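Local coordinates for protein periplasmic beta-glucosidase (PDB 6R5T) that probably hydrolyses terminal, non-reducing beta-D-glucosyl residues of beta-glucosides in the periplasm, releasing beta-D-glucose, as a glycoside hydrolase of family 3, at residues 53-58 / 337-342; 114-119 / 347-352; 698-701 / 707-710. The protein carries 1 engineered substitution. All blocks are in the same frame, centred on the assembly; numbering follows the deposited sequence.

Interaction 1 of 3, residues 53-58 / 337-342; sequences VTRPDI and PDDPPF
Arg55 reaches from the first turn of helix 55-65 to the loop 337-342 and meets two residues there, Asp339 and Phe342. Its CG lies anti to the backbone N (chi1 169°), and the chain then bends at chi3. This turns one face of the guanidinium to the edge of the Phe342 ring. The two planes stand nearly upright to each other, 86° apart. The ring turns its edge to the arginine: Arg55 CD lies near the plane of the ring, 3.7 Å from Phe342 CE1. The same CE1 sits over one face of the guanidinium, so this is an edge contact and not a flat stack. Asp339 comes across the end of the arginine at about a right angle. Arg55 NH1 donates to Asp339 OD2 at 3.3 Å, a long salt bridge with a bent N-H...O angle of 136°. The carboxylate offers its anti lone pair, and it lies tilted from the guanidinium plane. Asp339 OD2 also accepts from the backbone N of Lys336, which ties the aspartate into its own loop. A water adds a second link: it accepts from Arg55 NH1 at 3.1 Å and donates to Pro340 O at 2.9 Å. The contact joins the start of a helix in the TIM-barrel-type N-terminal domain to the loop between helices 307-323 and 352-362. It lies at the surface, away from the sugar pocket. The bond is long and bent, OD2 is divided between Arg55 and the N-H of Lys336, and NH1 also serves a water; this implies a modest polar link beside the phenylalanine edge.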
loop_
_atom_site.group_PDB
_atom_site.type_symbol
_atom_site.label_atom_id
_atom_site.label_comp_id
_atom_site.label_asym_id
_atom_site.label_seq_id
_atom_site.Cartn_x
_atom_site.Cartn_y
_atom_site.Cartn_z
ATOM N N VAL A 53 38.885 0.619 4.343
ATOM C CA VAL A 53 38.555 1.958 4.906
ATOM C C VAL A 53 39.640 2.558 5.806
ATOM O O VAL A 53 39.318 3.481 6.562
ATOM C CB VAL A 53 37.231 1.889 5.694
ATOM C CG1 VAL A 53 36.112 1.398 4.769
ATOM C CG2 VAL A 53 37.364 1.015 6.913
ATOM N N THR A 54 40.848 2.024 5.786
ATOM C CA THR A 54 41.943 2.623 6.587
ATOM C C THR A 54 43.105 2.972 5.668
ATOM O O THR A 54 43.282 2.310 4.649
ATOM C CB THR A 54 42.413 1.731 7.731
ATOM O OG1 THR A 54 43.180 0.671 7.172
ATOM C CG2 THR A 54 41.264 1.163 8.538
ATOM N N ARG A 55 43.847 3.979 6.056
ATOM C CA ARG A 55 44.965 4.479 5.215
ATOM C C ARG A 55 45.925 3.339 4.865
ATOM O O ARG A 55 46.255 3.157 3.690
ATOM C CB ARG A 55 45.717 5.631 5.871
ATOM C CG ARG A 55 47.002 5.924 5.105
ATOM C CD ARG A 55 47.845 6.889 5.873
ATOM N NE ARG A 55 47.325 8.234 5.786
ATOM C CZ ARG A 55 48.021 9.330 6.088
ATOM N NH1 ARG A 55 49.293 9.251 6.481
ATOM N NH2 ARG A 55 47.460 10.504 5.925
ATOM N N PRO A 56 46.443 2.541 5.826
ATOM C CA PRO A 56 47.372 1.477 5.449
ATOM C C PRO A 56 46.792 0.454 4.468
ATOM O O PRO A 56 47.498 -0.044 3.595
ATOM C CB PRO A 56 47.827 0.818 6.759
ATOM C CG PRO A 56 47.107 1.556 7.877
ATOM C CD PRO A 56 46.336 2.729 7.288
ATOM N N ASP A 57 45.530 0.101 4.636
ATOM C CA ASP A 57 44.874 -0.932 3.793
ATOM C C ASP A 57 44.609 -0.375 2.396
ATOM O O ASP A 57 44.862 -1.110 1.404
ATOM C CB ASP A 57 43.551 -1.362 4.395
ATOM C CG ASP A 57 43.680 -2.141 5.678
ATOM O OD1 ASP A 57 44.728 -2.788 5.845
ATOM O OD2 ASP A 57 42.696 -2.103 6.460
ATOM N N ILE A 58 44.190 0.874 2.337
ATOM C CA ILE A 58 43.949 1.540 1.028
ATOM C C ILE A 58 45.292 1.772 0.317
ATOM O O ILE A 58 45.383 1.532 -0.913
ATOM C CB ILE A 58 43.139 2.830 1.195
ATOM C CG1 ILE A 58 41.716 2.502 1.684
ATOM C CG2 ILE A 58 43.124 3.594 -0.122
ATOM C CD1 ILE A 58 40.867 3.735 1.983
ATOM N N PRO A 337 54.562 8.559 2.069
ATOM C CA PRO A 337 54.899 7.155 2.337
ATOM C C PRO A 337 55.598 6.911 3.688
ATOM O O PRO A 337 55.587 5.772 4.176
ATOM C CB PRO A 337 55.871 6.778 1.210
ATOM C CG PRO A 337 55.640 7.834 0.144
ATOM C CD PRO A 337 55.288 9.096 0.907
ATOM N N ASP A 338 56.180 7.976 4.246
ATOM C CA ASP A 338 56.982 7.963 5.497
ATOM C C ASP A 338 56.296 8.850 6.537
ATOM O O ASP A 338 56.934 9.221 7.535
ATOM C CB ASP A 338 58.417 8.439 5.240
ATOM C CG ASP A 338 58.486 9.683 4.371
ATOM O OD1 ASP A 338 57.413 10.346 4.179
ATOM O OD2 ASP A 338 59.595 9.956 3.853
ATOM N N ASP A 339 55.013 9.167 6.357
ATOM C CA ASP A 339 54.207 9.710 7.483
ATOM C C ASP A 339 54.241 8.622 8.544
ATOM O O ASP A 339 54.224 7.428 8.233
ATOM C CB ASP A 339 52.754 10.051 7.126
ATOM C CG ASP A 339 52.580 11.321 6.304
ATOM O OD1 ASP A 339 53.486 12.171 6.354
ATOM O OD2 ASP A 339 51.530 11.451 5.608
ATOM N N PRO A 340 54.341 8.975 9.833
ATOM C CA PRO A 340 54.425 7.930 10.851
ATOM C C PRO A 340 53.087 7.203 10.898
ATOM O O PRO A 340 52.063 7.785 10.533
ATOM C CB PRO A 340 54.736 8.655 12.148
ATOM C CG PRO A 340 54.537 10.148 11.840
ATOM C CD PRO A 340 54.372 10.344 10.348
ATOM N N PRO A 341 53.061 5.918 11.313
ATOM C CA PRO A 341 51.809 5.184 11.466
ATOM C C PRO A 341 51.029 5.849 12.605
ATOM O O PRO A 341 51.628 6.613 13.372
ATOM C CB PRO A 341 52.192 3.745 11.831
ATOM C CG PRO A 341 53.695 3.683 11.587
ATOM C CD PRO A 341 54.213 5.104 11.724
ATOM N N PHE A 342 49.715 5.612 12.663
ATOM C CA PHE A 342 48.846 6.263 13.671
ATOM C C PHE A 342 47.679 5.339 13.978
ATOM O O PHE A 342 47.455 4.341 13.257
ATOM C CB PHE A 342 48.388 7.643 13.197
ATOM C CG PHE A 342 47.583 7.625 11.916
ATOM C CD1 PHE A 342 48.207 7.568 10.673
ATOM C CD2 PHE A 342 46.194 7.610 11.954
ATOM C CE1 PHE A 342 47.463 7.537 9.500
ATOM C CE2 PHE A 342 45.448 7.572 10.780
ATOM C CZ PHE A 342 46.078 7.536 9.552
HETATM O O HOH W 1 50.768 6.985 8.087
#

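Interaction 2 of 3, residues 114-119 / 347-352; sequences ASADGL and ESRLHR
Ala116 and Arg349 mark the nearest approach of the two backbones, with their CA atoms 9.1 Å apart, so side chains must bridge the gap. The arginine does most of this. Its chain bends at chi3 (78°) and presents the end of the guanidinium to Asp117. Both terminal nitrogens grip one oxygen: Asp117 OD1 takes Arg349 NH1 at 2.8 Å and Arg349 NH2 at 3.0 Å. The oxygen lies close to the guanidinium plane. Asp117 OD1 turns its syn lone pair to NH1; NH2 comes on the same syn side but 30° out of the carboxylate plane. The two flat groups are 38° apart. Ala116 CB packs against Arg349 NH2 at 3.6 Å. Asp117 OD2 is held by Arg85 and His84, and Arg349 NH1 also donates to Thr344 O. Gly118 closes helix 100-116 with a Schellman motif. Its positive phi suits glycine, and the two bonds of the motif run from Leu119 N to Ala114 O and from Gly118 N to Ser115 O. The contact thus joins this helix end to the 3-10 turn that precedes helix 352-362. Asp117 is buried, and its carboxylate is shared between two arginines and a histidine. That positive surrounding would be expected to favour its ionised form.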
loop_
_atom_site.group_PDB
_atom_site.type_symbol
_atom_site.label_atom_id
_atom_site.label_comp_id
_atom_site.label_asym_id
_atom_site.label_seq_id
_atom_site.Cartn_x
_atom_site.Cartn_y
_atom_site.Cartn_z
ATOM N N ALA A 114 36.320 10.558 6.269
ATOM C CA ALA A 114 36.448 9.422 5.346
ATOM C C ALA A 114 37.684 9.633 4.441
ATOM O O ALA A 114 38.479 8.690 4.293
ATOM C CB ALA A 114 35.158 9.268 4.562
ATOM N N SER A 115 37.829 10.845 3.924
ATOM C CA SER A 115 38.985 11.216 3.052
ATOM C C SER A 115 40.261 11.174 3.913
ATOM O O SER A 115 41.324 10.736 3.388
ATOM C CB SER A 115 38.750 12.545 2.381
ATOM O OG SER A 115 38.647 13.622 3.337
ATOM N N ALA A 116 40.166 11.481 5.208
ATOM C CA ALA A 116 41.338 11.403 6.127
ATOM C C ALA A 116 41.819 9.968 6.242
ATOM O O ALA A 116 43.021 9.749 6.536
ATOM C CB ALA A 116 41.013 11.958 7.509
ATOM N N ASP A 117 40.948 8.987 6.004
ATOM C CA ASP A 117 41.296 7.556 6.032
ATOM C C ASP A 117 41.598 7.031 4.621
ATOM O O ASP A 117 41.892 5.835 4.536
ATOM C CB ASP A 117 40.198 6.725 6.697
ATOM C CG ASP A 117 40.096 6.965 8.202
ATOM O OD1 ASP A 117 41.113 7.449 8.819
ATOM O OD2 ASP A 117 39.047 6.620 8.786
ATOM N N GLY A 118 41.538 7.892 3.587
ATOM C CA GLY A 118 41.910 7.480 2.224
ATOM C C GLY A 118 40.735 7.175 1.325
ATOM O O GLY A 118 40.943 6.875 0.130
ATOM N N LEU A 119 39.503 7.275 1.829
ATOM C CA LEU A 119 38.343 7.069 0.927
ATOM C C LEU A 119 38.109 8.222 -0.042
ATOM O O LEU A 119 38.248 9.393 0.310
ATOM C CB LEU A 119 37.099 6.854 1.803
ATOM C CG LEU A 119 37.135 5.524 2.545
ATOM C CD1 LEU A 119 36.178 5.572 3.744
ATOM C CD2 LEU A 119 36.853 4.332 1.621
ATOM N N GLU A 347 41.060 9.115 19.654
ATOM C CA GLU A 347 40.114 10.162 20.110
ATOM C C GLU A 347 40.353 11.477 19.416
ATOM O O GLU A 347 39.386 12.181 19.124
ATOM C CB GLU A 347 40.290 10.475 21.593
ATOM C CG GLU A 347 39.393 9.690 22.443
ATOM C CD GLU A 347 37.886 9.921 22.246
ATOM O OE1 GLU A 347 37.362 11.093 22.261
ATOM O OE2 GLU A 347 37.295 8.918 22.230
ATOM N N SER A 348 41.623 11.852 19.188
ATOM C CA SER A 348 41.917 13.181 18.631
ATOM C C SER A 348 41.474 13.254 17.184
ATOM O O SER A 348 41.452 14.394 16.674
ATOM C CB SER A 348 43.397 13.514 18.707
ATOM O OG SER A 348 44.118 12.519 18.018
ATOM N N ARG A 349 41.101 12.142 16.549
ATOM C CA ARG A 349 40.662 12.181 15.130
ATOM C C ARG A 349 39.121 12.249 15.070
ATOM O O ARG A 349 38.559 12.347 13.951
ATOM C CB ARG A 349 41.162 10.924 14.403
ATOM C CG ARG A 349 42.683 10.819 14.388
ATOM C CD ARG A 349 43.154 9.694 13.521
ATOM N NE ARG A 349 43.094 10.055 12.116
ATOM C CZ ARG A 349 42.491 9.364 11.132
ATOM N NH1 ARG A 349 41.791 8.278 11.367
ATOM N NH2 ARG A 349 42.588 9.785 9.883
ATOM N N LEU A 350 38.446 12.173 16.220
ATOM C CA LEU A 350 36.962 12.336 16.247
ATOM C C LEU A 350 36.564 13.804 16.252
ATOM O O LEU A 350 37.420 14.750 16.381
ATOM C CB LEU A 350 36.387 11.620 17.449
ATOM C CG LEU A 350 36.559 10.111 17.501
ATOM C CD1 LEU A 350 36.015 9.590 18.801
ATOM C CD2 LEU A 350 35.864 9.396 16.344
ATOM N N HIS A 351 35.274 14.029 16.043
ATOM C CA HIS A 351 34.659 15.360 15.995
ATOM C C HIS A 351 33.463 15.348 16.938
ATOM O O HIS A 351 32.312 15.551 16.460
ATOM C CB HIS A 351 34.319 15.784 14.570
ATOM C CG HIS A 351 35.519 15.957 13.711
ATOM N ND1 HIS A 351 36.147 14.892 13.094
ATOM C CD2 HIS A 351 36.258 17.061 13.450
ATOM C CE1 HIS A 351 37.244 15.336 12.482
ATOM N NE2 HIS A 351 37.342 16.667 12.698
ATOM N N ARG A 352 33.728 15.149 18.233
ATOM C CA ARG A 352 32.613 14.973 19.198
ATOM C C ARG A 352 31.821 16.260 19.348
ATOM O O ARG A 352 30.614 16.153 19.540
ATOM C CB ARG A 352 33.084 14.463 20.551
ATOM C CG ARG A 352 33.643 13.054 20.521
ATOM C CD ARG A 352 34.032 12.628 21.894
ATOM N NE ARG A 352 34.577 11.293 21.963
ATOM C CZ ARG A 352 33.872 10.178 22.012
ATOM N NH1 ARG A 352 32.556 10.243 21.986
ATOM N NH2 ARG A 352 34.443 8.993 22.068
#

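Interaction 3 of 3, residues 698-701 / 707-710; sequences LKFY and HTAE
The His707 ring lies between two side chains: Tyr701 over one face and Lys699 CB over the opposite one. Tyr701 and His707 form an offset stack, with centroids 4.2 Å apart and planes at 25°. His707 CD2 sits over the centre of the tyrosine ring. Lys699 CB makes a CH-pi contact, 3.9 Å from the His707 centroid. At the imidazole edge, a water in the ring plane lies 2.9 Å from His707 NE2 and donates to Lys699 O. The Phe700 ring belongs to the other side of the hairpin. One face carries Thr708 CG2, 4.2 Å from the ring centroid. The carboxylate of Glu710 approaches the ring edge, with OE1 3.6 Å from Phe700 CZ and the two planes nearly perpendicular. Glu710 OE2 bonds to Ser665 OG. Phe700 and Thr708 form the antiparallel hydrogen-bonded pair, each N to the other's O at 2.9 Å. Tyr701 and His707 are the non-hydrogen-bonded pair next to it. A second water bridges Leu698 O and Glu710 N. Leu698 CB also packs on Ala709 CB at 4.1 Å. This is a short beta hairpin of the fibronectin type III-like domain. Phe700 lies close to Asp661, a magnesium ligand, and the side chain of Glu710 comes within about 5 Å of the magnesium ion. The face with Tyr701 and His707 is thus held by stacking and CH-pi contact, while the face with Phe700 and Thr708 borders the magnesium site.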
loop_
_atom_site.group_PDB
_atom_site.type_symbol
_atom_site.label_atom_id
_atom_site.label_comp_id
_atom_site.label_asym_id
_atom_site.label_seq_id
_atom_site.Cartn_x
_atom_site.Cartn_y
_atom_site.Cartn_z
ATOM N N LEU A 698 4.661 26.624 -8.174
ATOM C CA LEU A 698 3.234 26.376 -8.466
ATOM C C LEU A 698 3.034 25.305 -9.540
ATOM O O LEU A 698 1.914 24.882 -9.773
ATOM C CB LEU A 698 2.594 27.686 -8.936
ATOM C CG LEU A 698 2.900 28.942 -8.115
ATOM C CD1 LEU A 698 2.219 30.156 -8.745
ATOM C CD2 LEU A 698 2.505 28.783 -6.661
ATOM N N LYS A 699 4.097 24.835 -10.193
ATOM C CA LYS A 699 3.941 23.927 -11.335
ATOM C C LYS A 699 3.818 22.467 -10.868
ATOM O O LYS A 699 4.259 22.100 -9.787
ATOM C CB LYS A 699 5.188 24.013 -12.213
ATOM C CG LYS A 699 5.413 25.371 -12.836
ATOM C CD LYS A 699 6.185 25.341 -14.125
ATOM C CE LYS A 699 6.058 26.670 -14.847
ATOM N NZ LYS A 699 6.776 26.683 -16.143
ATOM N N PHE A 700 3.220 21.680 -11.704
ATOM C CA PHE A 700 3.044 20.240 -11.501
ATOM C C PHE A 700 3.042 19.571 -12.865
ATOM O O PHE A 700 2.743 20.190 -13.935
ATOM C CB PHE A 700 1.743 19.956 -10.748
ATOM C CG PHE A 700 0.499 20.256 -11.521
ATOM C CD1 PHE A 700 0.027 21.564 -11.666
ATOM C CD2 PHE A 700 -0.222 19.233 -12.122
ATOM C CE1 PHE A 700 -1.114 21.837 -12.411
ATOM C CE2 PHE A 700 -1.372 19.502 -12.835
ATOM C CZ PHE A 700 -1.812 20.808 -12.999
ATOM N N TYR A 701 3.307 18.280 -12.818
ATOM C CA TYR A 701 3.208 17.399 -13.998
ATOM C C TYR A 701 1.774 16.946 -14.176
ATOM O O TYR A 701 1.169 16.294 -13.273
ATOM C CB TYR A 701 4.142 16.193 -13.887
ATOM C CG TYR A 701 5.597 16.566 -13.949
ATOM C CD1 TYR A 701 6.209 16.791 -15.168
ATOM C CD2 TYR A 701 6.315 16.793 -12.788
ATOM C CE1 TYR A 701 7.540 17.164 -15.229
ATOM C CE2 TYR A 701 7.636 17.194 -12.838
ATOM C CZ TYR A 701 8.249 17.351 -14.066
ATOM O OH TYR A 701 9.565 17.715 -14.121
ATOM N N HIS A 707 4.777 20.007 -17.646
ATOM C CA HIS A 707 5.102 20.700 -16.383
ATOM C C HIS A 707 4.536 22.119 -16.388
ATOM O O HIS A 707 5.227 22.997 -16.941
ATOM C CB HIS A 707 6.595 20.711 -16.164
ATOM C CG HIS A 707 6.988 20.916 -14.748
ATOM N ND1 HIS A 707 7.993 21.800 -14.404
ATOM C CD2 HIS A 707 6.511 20.408 -13.585
ATOM C CE1 HIS A 707 8.177 21.774 -13.096
ATOM N NE2 HIS A 707 7.276 20.919 -12.569
ATOM N N THR A 708 3.345 22.288 -15.802
ATOM C CA THR A 708 2.402 23.407 -16.046
ATOM C C THR A 708 2.106 24.119 -14.720
ATOM O O THR A 708 1.992 23.429 -13.697
ATOM C CB THR A 708 1.154 22.884 -16.774
ATOM O OG1 THR A 708 0.176 23.911 -16.927
ATOM C CG2 THR A 708 0.454 21.723 -16.093
ATOM N N ALA A 709 1.998 25.446 -14.720
ATOM C CA ALA A 709 1.295 26.172 -13.642
ATOM C C ALA A 709 0.056 26.789 -14.260
ATOM O O ALA A 709 0.209 27.559 -15.227
ATOM C CB ALA A 709 2.170 27.202 -12.991
ATOM N N GLU A 710 -1.127 26.439 -13.779
ATOM C CA GLU A 710 -2.385 26.896 -14.381
ATOM C C GLU A 710 -2.860 28.160 -13.681
ATOM O O GLU A 710 -2.800 28.280 -12.450
ATOM C CB GLU A 710 -3.435 25.798 -14.313
ATOM C CG GLU A 710 -2.971 24.540 -15.018
ATOM C CD GLU A 710 -3.849 23.332 -14.802
ATOM O OE1 GLU A 710 -4.420 23.202 -13.710
ATOM O OE2 GLU A 710 -3.971 22.546 -15.754
HETATM O O HOH W 2 -0.593 25.165 -11.172
HETATM O O HOH W 3 6.952 20.522 -9.728
#

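Interactions 1 and 2 are neighbours, with centres 12 Å apart. Both fasten the N-terminal domain to the same loop between helices 307-323 and 352-362. They touch directly: Phe342 packs on the guanidinium of Arg349, and Ile58 packs on the Asp117-Gly118 backbone. Each rests on an arginine and an aspartate, but the setting differs. Interaction 1 is a surface contact, with a long bond and a water. Interaction 2 is partly buried, with a shorter two-nitrogen grip on a buried carboxylate. Interaction 3 lies on the opposite side of the chain's centre, about 53 Å from interaction 1 between centres. There, backbone pairing and ring stacking within one hairpin replace ion pairs between distant segments.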